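Local atomic coordinates of aminoglycoside N(3)-acetyltransferase (Streptomyces griseus, PDB entry 7LAP), a protein that probably transfers an acetyl group from acetyl-CoA to the 3-amino group of aminoglycoside antibiotics, an activity associated with resistance to them. Residues Thr74-Cys79 against Ala150-His155; Asp159-Gly162 against Pro166-Arg169; Arg169-Gly174 against Met187-His192. All blocks are in the same frame, centred on the assembly; numbering follows the deposited sequence.

Interaction 1: residues Thr74-Cys79 against Ala150-His155; sequences TLLVTC and ALMDAH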
loop_
_atom_site.group_PDB
_atom_site.type_symbol
_atom_site.label_atom_id
_atom_site.label_comp_id
_atom_site.label_asym_id
_atom_site.label_seq_id
_atom_site.Cartn_x
_atom_site.Cartn_y
_atom_site.Cartn_z
ATOM N N THR B 74 12.009 12.025 -16.291
ATOM C CA THR B 74 11.762 11.889 -14.866
ATOM C C THR B 74 10.263 11.776 -14.639
ATOM O O THR B 74 9.491 12.467 -15.301
ATOM C CB THR B 74 12.310 13.092 -14.087
ATOM O OG1 THR B 74 13.683 13.294 -14.431
ATOM C CG2 THR B 74 12.226 12.860 -12.558
ATOM N N LEU B 75 9.861 10.924 -13.691
ATOM C CA LEU B 75 8.472 10.800 -13.253
ATOM C C LEU B 75 8.338 11.385 -11.858
ATOM O O LEU B 75 9.235 11.233 -11.037
ATOM C CB LEU B 75 8.006 9.330 -13.205
ATOM C CG LEU B 75 8.345 8.444 -14.398
ATOM C CD1 LEU B 75 7.747 7.043 -14.185
ATOM C CD2 LEU B 75 7.826 9.095 -15.681
ATOM N N LEU B 76 7.219 12.020 -11.567
ATOM C CA LEU B 76 6.915 12.606 -10.278
ATOM C C LEU B 76 5.512 12.285 -9.794
ATOM O O LEU B 76 4.612 12.230 -10.582
ATOM C CB LEU B 76 6.936 14.110 -10.391
ATOM C CG LEU B 76 8.075 14.976 -9.944
ATOM C CD1 LEU B 76 8.980 15.062 -11.142
ATOM C CD2 LEU B 76 7.604 16.355 -9.574
ATOM N N VAL B 77 5.325 12.119 -8.498
ATOM C CA VAL B 77 3.995 11.884 -7.941
ATOM C C VAL B 77 3.856 12.678 -6.655
ATOM O O VAL B 77 4.840 13.130 -6.072
ATOM C CB VAL B 77 3.711 10.398 -7.628
ATOM C CG1 VAL B 77 3.710 9.530 -8.940
ATOM C CG2 VAL B 77 4.724 9.896 -6.641
ATOM N N THR B 78 2.623 12.829 -6.198
ATOM C CA THR B 78 2.388 13.437 -4.904
ATOM C C THR B 78 2.125 12.301 -3.925
ATOM O O THR B 78 1.344 11.396 -4.232
ATOM C CB THR B 78 1.250 14.457 -4.965
ATOM O OG1 THR B 78 0.975 14.929 -3.651
ATOM C CG2 THR B 78 -0.064 13.848 -5.494
ATOM N N CYS B 79 2.859 12.282 -2.802
ATOM C CA CYS B 79 2.748 11.232 -1.771
ATOM C C CYS B 79 2.014 11.683 -0.511
ATOM O O CYS B 79 1.002 11.077 -0.099
ATOM C CB CYS B 79 4.160 10.746 -1.362
ATOM S SG CYS B 79 4.970 9.804 -2.615
ATOM N N ALA B 150 17.478 16.684 -7.833
ATOM C CA ALA B 150 17.303 18.136 -7.754
ATOM C C ALA B 150 15.830 18.525 -7.618
ATOM O O ALA B 150 15.507 19.526 -6.968
ATOM C CB ALA B 150 17.911 18.809 -8.986
ATOM N N LEU B 151 14.917 17.763 -8.220
ATOM C CA LEU B 151 13.501 18.094 -8.073
ATOM C C LEU B 151 13.041 17.943 -6.627
ATOM O O LEU B 151 12.265 18.766 -6.127
ATOM C CB LEU B 151 12.641 17.204 -8.982
ATOM C CG LEU B 151 12.561 17.597 -10.463
ATOM C CD1 LEU B 151 11.911 16.492 -11.270
ATOM C CD2 LEU B 151 11.836 18.922 -10.638
ATOM N N MET B 152 13.489 16.886 -5.943
ATOM C CA MET B 152 13.016 16.572 -4.596
ATOM C C MET B 152 13.831 17.225 -3.491
ATOM O O MET B 152 13.390 17.232 -2.332
ATOM C CB MET B 152 13.047 15.067 -4.387
ATOM C CG MET B 152 12.120 14.299 -5.382
ATOM S SD MET B 152 10.373 14.679 -5.152
ATOM C CE MET B 152 10.054 15.862 -6.483
ATOM N N ASP B 153 15.009 17.731 -3.823
ATOM C CA ASP B 153 16.005 18.103 -2.824
ATOM C C ASP B 153 15.496 19.222 -1.925
ATOM O O ASP B 153 14.877 20.177 -2.396
ATOM C CB ASP B 153 17.297 18.558 -3.517
ATOM C CG ASP B 153 18.417 18.855 -2.526
ATOM O OD1 ASP B 153 18.770 17.934 -1.760
ATOM O OD2 ASP B 153 18.949 19.990 -2.516
ATOM N N ALA B 154 15.748 19.088 -0.627
ATOM C CA ALA B 154 15.515 20.157 0.341
ATOM C C ALA B 154 14.132 20.793 0.182
ATOM O O ALA B 154 14.012 21.998 -0.007
ATOM C CB ALA B 154 16.611 21.230 0.217
ATOM N N HIS B 155 13.081 19.975 0.270
ATOM C CA HIS B 155 11.722 20.517 0.213
ATOM C C HIS B 155 11.543 21.609 1.273
ATOM O O HIS B 155 11.770 21.351 2.472
ATOM C CB HIS B 155 10.712 19.405 0.438
ATOM C CG HIS B 155 9.336 19.717 -0.065
ATOM N ND1 HIS B 155 8.557 18.775 -0.701
ATOM C CD2 HIS B 155 8.591 20.850 -0.014
ATOM C CE1 HIS B 155 7.384 19.310 -1.014
ATOM N NE2 HIS B 155 7.380 20.570 -0.611
#
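Strand 74-78 belongs to the central mixed sheet of the enzyme, and its residues Thr74 and Leu76 pack against Leu151 and Met152 in the last turn of helix 148-152. The nearest approach of the backbones, 8.9 Å from Leu76 CA to Leu151 CA, leaves side chains alone to bridge strand and helix, and every carbon that touches is apolar. Leu76 and Leu151 cross at about a right angle, so that methyl meets methyl: Leu76 CD1 lies 3.3 Å from Leu151 CD1. That value is shorter than usual van der Waals contact, and Leu76 has an off-rotamer chi1 of -101°; the fine placement of these two methyls is therefore doubtful, although their proximity is not. The same Leu151 CD1 also meets Thr74 CG2 at 3.9 Å, these two side chains reaching toward each other tip to tip. Thr74 can offer its methyl because CG2 is anti to the backbone N, which puts OG1 beside that nitrogen; the hydroxyl oxygen is hydrogen-bonded to the backbone N of Ser147. Met152 takes the other branch of Leu76. Its bent chain brings Met152 CE to 4.0 Å from Leu76 CD2 as the two side chains slide past each other in opposite directions. Leu76 is thus shared, CD1 going to Leu151 and CD2 to Met152. All four residues are buried, and the surface lost between the segments is 142 Å². Within the sheet, strand 74-78 runs between strand 141-145, its antiparallel neighbour, and the parallel strand 41-46. Met152 also packs on Leu141 and Ala143 of the former and Leu151 on Thr41 of the latter, while Leu75, pointing away from helix 148-152, packs on helix 58-69.

Interaction 2: residues Asp159-Gly162 against Pro166-Arg169; sequences DPHG and PLAR
A type I beta turn from Asp159 to Gly162, closed by Gly162 N donating to Asp159 O at 3.0 Å, sets His161 and Gly162 beside the first turn of helix 166-172, with the CA atoms of His161 and Leu167 6.5 Å apart. The side chains of His161 and Leu167 lie side by side and point the same way. Leu167 CD1 approaches the His161 ring at its edge, in the ring plane, 3.8 Å from His161 CD2. The ring is tied down on another side, its ND1 hydrogen-bonded to Asp224 OD1, so the leucine meets a carbon of a ring whose rotation is restrained by that bond. One residue further along each segment, Ala168 CB packs against Gly162 O at 3.6 Å; that carbonyl oxygen is hydrogen-bonded to Ser165 OG. Direct hydrogen bonds between the segments are absent, but a water bridges them: it donates to Pro160 O at 2.8 Å and accepts a weak bond from Leu167 N at 3.4 Å. Pro160 O also accepts from His155 NE2, giving this carbonyl of a buried residue two partners. The backbone N-H groups in the first turn of any helix have no carbonyl within the helix to bind, and the water offers Leu167 N a weak partner. The contact thus belongs to the loop between helices 148-152 and 166-172, where a type I turn folds back on the first turn of the helix that follows it.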
loop_
_atom_site.group_PDB
_atom_site.type_symbol
_atom_site.label_atom_id
_atom_site.label_comp_id
_atom_site.label_asym_id
_atom_site.label_seq_id
_atom_site.Cartn_x
_atom_site.Cartn_y
_atom_site.Cartn_z
ATOM N N ASP B 159 5.735 27.391 3.477
ATOM C CA ASP B 159 5.308 27.616 2.099
ATOM C C ASP B 159 5.789 26.470 1.200
ATOM O O ASP B 159 6.484 26.708 0.204
ATOM C CB ASP B 159 5.822 28.971 1.594
ATOM C CG ASP B 159 4.939 29.561 0.476
ATOM O OD1 ASP B 159 3.736 29.204 0.398
ATOM O OD2 ASP B 159 5.445 30.384 -0.326
ATOM N N PRO B 160 5.466 25.215 1.519
ATOM C CA PRO B 160 5.987 24.099 0.712
ATOM C C PRO B 160 5.374 23.966 -0.689
ATOM O O PRO B 160 5.785 23.064 -1.434
ATOM C CB PRO B 160 5.645 22.870 1.562
ATOM C CG PRO B 160 4.340 23.267 2.242
ATOM C CD PRO B 160 4.487 24.767 2.531
ATOM N N HIS B 161 4.398 24.785 -1.076
ATOM C CA HIS B 161 3.928 24.828 -2.462
ATOM C C HIS B 161 4.428 26.058 -3.200
ATOM O O HIS B 161 3.977 26.316 -4.324
ATOM C CB HIS B 161 2.394 24.812 -2.537
ATOM C CG HIS B 161 1.778 23.577 -1.979
ATOM N ND1 HIS B 161 1.231 23.530 -0.714
ATOM C CD2 HIS B 161 1.606 22.345 -2.514
ATOM C CE1 HIS B 161 0.745 22.320 -0.496
ATOM N NE2 HIS B 161 0.955 21.585 -1.574
ATOM N N GLY B 162 5.321 26.837 -2.595
ATOM C CA GLY B 162 5.636 28.138 -3.117
ATOM C C GLY B 162 6.895 28.194 -3.956
ATOM O O GLY B 162 7.335 27.208 -4.562
ATOM N N PRO B 166 9.484 21.864 -4.940
ATOM C CA PRO B 166 9.489 20.950 -6.094
ATOM C C PRO B 166 8.536 21.356 -7.197
ATOM O O PRO B 166 8.888 21.243 -8.381
ATOM C CB PRO B 166 9.093 19.607 -5.471
ATOM C CG PRO B 166 9.729 19.694 -4.060
ATOM C CD PRO B 166 9.577 21.144 -3.653
ATOM N N LEU B 167 7.341 21.828 -6.852
ATOM C CA LEU B 167 6.397 22.182 -7.900
ATOM C C LEU B 167 6.922 23.359 -8.720
ATOM O O LEU B 167 6.806 23.360 -9.948
ATOM C CB LEU B 167 5.030 22.483 -7.293
ATOM C CG LEU B 167 4.306 21.254 -6.708
ATOM C CD1 LEU B 167 3.000 21.678 -5.958
ATOM C CD2 LEU B 167 3.996 20.222 -7.802
ATOM N N ALA B 168 7.547 24.345 -8.063
ATOM C CA ALA B 168 8.186 25.436 -8.797
ATOM C C ALA B 168 9.285 24.915 -9.707
ATOM O O ALA B 168 9.452 25.396 -10.835
ATOM C CB ALA B 168 8.762 26.475 -7.834
ATOM N N ARG B 169 10.036 23.919 -9.242
ATOM C CA ARG B 169 11.092 23.351 -10.063
ATOM C C ARG B 169 10.544 22.569 -11.242
ATOM O O ARG B 169 11.194 22.512 -12.296
ATOM C CB ARG B 169 11.985 22.456 -9.220
ATOM C CG ARG B 169 12.710 23.225 -8.135
ATOM C CD ARG B 169 13.502 22.281 -7.236
ATOM N NE ARG B 169 13.587 22.819 -5.889
ATOM C CZ ARG B 169 13.869 22.096 -4.806
ATOM N NH1 ARG B 169 14.101 20.793 -4.901
ATOM N NH2 ARG B 169 13.928 22.686 -3.621
HETATM O O HOH W 1 5.971 21.433 -3.757
#

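Interaction 3: residues Arg169-Gly174 against Met187-His192; sequences RLVALG and MTLLHH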
loop_
_atom_site.group_PDB
_atom_site.type_symbol
_atom_site.label_atom_id
_atom_site.label_comp_id
_atom_site.label_asym_id
_atom_site.label_seq_id
_atom_site.Cartn_x
_atom_site.Cartn_y
_atom_site.Cartn_z
ATOM N N ARG B 169 10.036 23.919 -9.242
ATOM C CA ARG B 169 11.092 23.351 -10.063
ATOM C C ARG B 169 10.544 22.569 -11.242
ATOM O O ARG B 169 11.194 22.512 -12.296
ATOM C CB ARG B 169 11.985 22.456 -9.220
ATOM C CG ARG B 169 12.710 23.225 -8.135
ATOM C CD ARG B 169 13.502 22.281 -7.236
ATOM N NE ARG B 169 13.587 22.819 -5.889
ATOM C CZ ARG B 169 13.869 22.096 -4.806
ATOM N NH1 ARG B 169 14.101 20.793 -4.901
ATOM N NH2 ARG B 169 13.928 22.686 -3.621
ATOM N N LEU B 170 9.385 21.912 -11.080
ATOM C CA LEU B 170 8.757 21.267 -12.223
ATOM C C LEU B 170 8.425 22.289 -13.306
ATOM O O LEU B 170 8.677 22.057 -14.493
ATOM C CB LEU B 170 7.495 20.534 -11.776
ATOM C CG LEU B 170 6.695 19.827 -12.863
ATOM C CD1 LEU B 170 7.444 18.615 -13.356
ATOM C CD2 LEU B 170 5.289 19.443 -12.320
ATOM N N VAL B 171 7.896 23.448 -12.901
ATOM C CA VAL B 171 7.574 24.503 -13.851
ATOM C C VAL B 171 8.836 24.997 -14.554
ATOM O O VAL B 171 8.857 25.159 -15.782
ATOM C CB VAL B 171 6.838 25.647 -13.132
ATOM C CG1 VAL B 171 6.801 26.906 -14.007
ATOM C CG2 VAL B 171 5.435 25.210 -12.757
ATOM N N ALA B 172 9.918 25.201 -13.796
ATOM C CA ALA B 172 11.120 25.832 -14.351
ATOM C C ALA B 172 11.841 24.911 -15.329
ATOM O O ALA B 172 12.496 25.383 -16.264
ATOM C CB ALA B 172 12.068 26.244 -13.223
ATOM N N LEU B 173 11.753 23.604 -15.098
ATOM C CA LEU B 173 12.251 22.548 -15.968
ATOM C C LEU B 173 11.443 22.380 -17.258
ATOM O O LEU B 173 11.865 21.620 -18.139
ATOM C CB LEU B 173 12.198 21.241 -15.179
ATOM C CG LEU B 173 13.193 20.124 -15.348
ATOM C CD1 LEU B 173 14.568 20.699 -15.672
ATOM C CD2 LEU B 173 13.224 19.344 -14.055
ATOM N N GLY B 174 10.283 23.024 -17.387
ATOM C CA GLY B 174 9.420 22.745 -18.518
ATOM C C GLY B 174 8.709 21.408 -18.403
ATOM O O GLY B 174 8.459 20.755 -19.416
ATOM N N MET B 187 -5.356 17.807 -9.805
ATOM C CA MET B 187 -4.119 18.446 -10.242
ATOM C C MET B 187 -3.451 19.240 -9.106
ATOM O O MET B 187 -3.752 20.419 -8.892
ATOM C CB MET B 187 -4.371 19.361 -11.444
ATOM C CG MET B 187 -3.073 19.784 -12.106
ATOM S SD MET B 187 -3.259 21.130 -13.282
ATOM C CE MET B 187 -3.987 20.181 -14.624
ATOM N N THR B 188 -2.506 18.586 -8.420
ATOM C CA THR B 188 -1.759 19.159 -7.293
ATOM C C THR B 188 -1.051 20.451 -7.677
ATOM O O THR B 188 -0.911 21.367 -6.855
ATOM C CB THR B 188 -0.729 18.119 -6.808
ATOM O OG1 THR B 188 -1.390 17.133 -6.017
ATOM C CG2 THR B 188 0.424 18.750 -5.995
ATOM N N LEU B 189 -0.551 20.521 -8.910
ATOM C CA LEU B 189 0.195 21.686 -9.354
ATOM C C LEU B 189 -0.561 22.997 -9.128
ATOM O O LEU B 189 0.060 24.047 -8.980
ATOM C CB LEU B 189 0.552 21.509 -10.830
ATOM C CG LEU B 189 1.283 22.689 -11.474
ATOM C CD1 LEU B 189 2.622 22.920 -10.788
ATOM C CD2 LEU B 189 1.434 22.472 -12.983
ATOM N N LEU B 190 -1.896 22.965 -9.093
ATOM C CA LEU B 190 -2.644 24.196 -8.858
ATOM C C LEU B 190 -2.539 24.688 -7.414
ATOM O O LEU B 190 -2.959 25.817 -7.133
ATOM C CB LEU B 190 -4.116 24.002 -9.245
ATOM C CG LEU B 190 -4.365 23.921 -10.758
ATOM C CD1 LEU B 190 -5.832 23.619 -11.078
ATOM C CD2 LEU B 190 -3.918 25.202 -11.439
ATOM N N HIS B 191 -1.989 23.884 -6.494
ATOM C CA HIS B 191 -1.645 24.438 -5.185
ATOM C C HIS B 191 -0.462 25.393 -5.288
ATOM O O HIS B 191 -0.363 26.341 -4.509
ATOM C CB HIS B 191 -1.316 23.322 -4.189
ATOM C CG HIS B 191 -2.509 22.534 -3.751
ATOM N ND1 HIS B 191 -3.678 23.123 -3.317
ATOM C CD2 HIS B 191 -2.717 21.198 -3.691
ATOM C CE1 HIS B 191 -4.558 22.184 -3.011
ATOM N NE2 HIS B 191 -3.993 21.008 -3.215
ATOM N N HIS B 192 0.447 25.154 -6.236
ATOM C CA HIS B 192 1.513 26.114 -6.515
ATOM C C HIS B 192 0.935 27.402 -7.076
ATOM O O HIS B 192 1.396 28.501 -6.729
ATOM C CB HIS B 192 2.536 25.498 -7.487
ATOM C CG HIS B 192 3.677 26.401 -7.846
ATOM N ND1 HIS B 192 4.467 27.017 -6.899
ATOM C CD2 HIS B 192 4.166 26.790 -9.048
ATOM C CE1 HIS B 192 5.400 27.741 -7.498
ATOM N NE2 HIS B 192 5.232 27.634 -8.803
#
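Val171 lays its CG2 methyl across the side chain of Leu189, meeting Leu189 CD1 at 4.1 Å with the two side chains at about a right angle. The valine's rotamer explains which methyl does this: CG1 is anti to the backbone N (chi1 166°), so CG2 is left beside that nitrogen and faces helix 189-196. The same Val171 CG2 lies 4.2 Å from His192 CD2, at an oblique approach to the ring. In both Leu189 and His192 CG stands anti to the backbone N; the two side chains leave the same side of the helix, about one turn apart, and Val171 CG2 touches both. Leu170 adds a looser approach, its side chain coming no nearer than 4.6 Å to the segment 187-192. On the other side of CG from CD2, His192 ND1 is hydrogen-bonded to His161 O, while Leu167 and Ala168 of helix 166-172 also touch the histidine side chain. Helix 273-289 completes the surroundings, for Val171 packs on its Ala274 and Val277, and Leu189 on Ala273 and Val277. Beyond the contact, the chain leaves helix 166-172 through a Schellman motif, with a positive phi at Gly174 (74°) and two bonds back into the last turn. The segment that then leads to Leu189 includes strand 176-180, so the contact packs together two helices that flank this strand in sequence. Within the 127 Å² buried between the segments the close approaches are all carbon to carbon, consistent with the hydrophobic effect and shape, rather than directed bonds, holding them together, whereas the direction of the His192 ring is probably steadied by its hydrogen bond to His161 O.

Helix 166-172 ties the three contacts together. Interactions 2 and 3 share Arg169, and their centres are about 7 Å apart; they are joined by the hydrogen bond His161 O to His192 ND1, 2.7 Å, with Ala168 CB packing on His192 CE1 at 3.6 Å. Interaction 1 lies about 10 Å from interaction 2 and about 11 Å from interaction 3, measured between centres. Its helix end is held by the same arginine: Arg169 NH1 lies 2.7 Å from Asp153 O and 2.8 Å from Ala150 O, both probable hydrogen bonds. Together the three contacts join the central sheet, through helices 148-152 and 166-172, to helix 189-196.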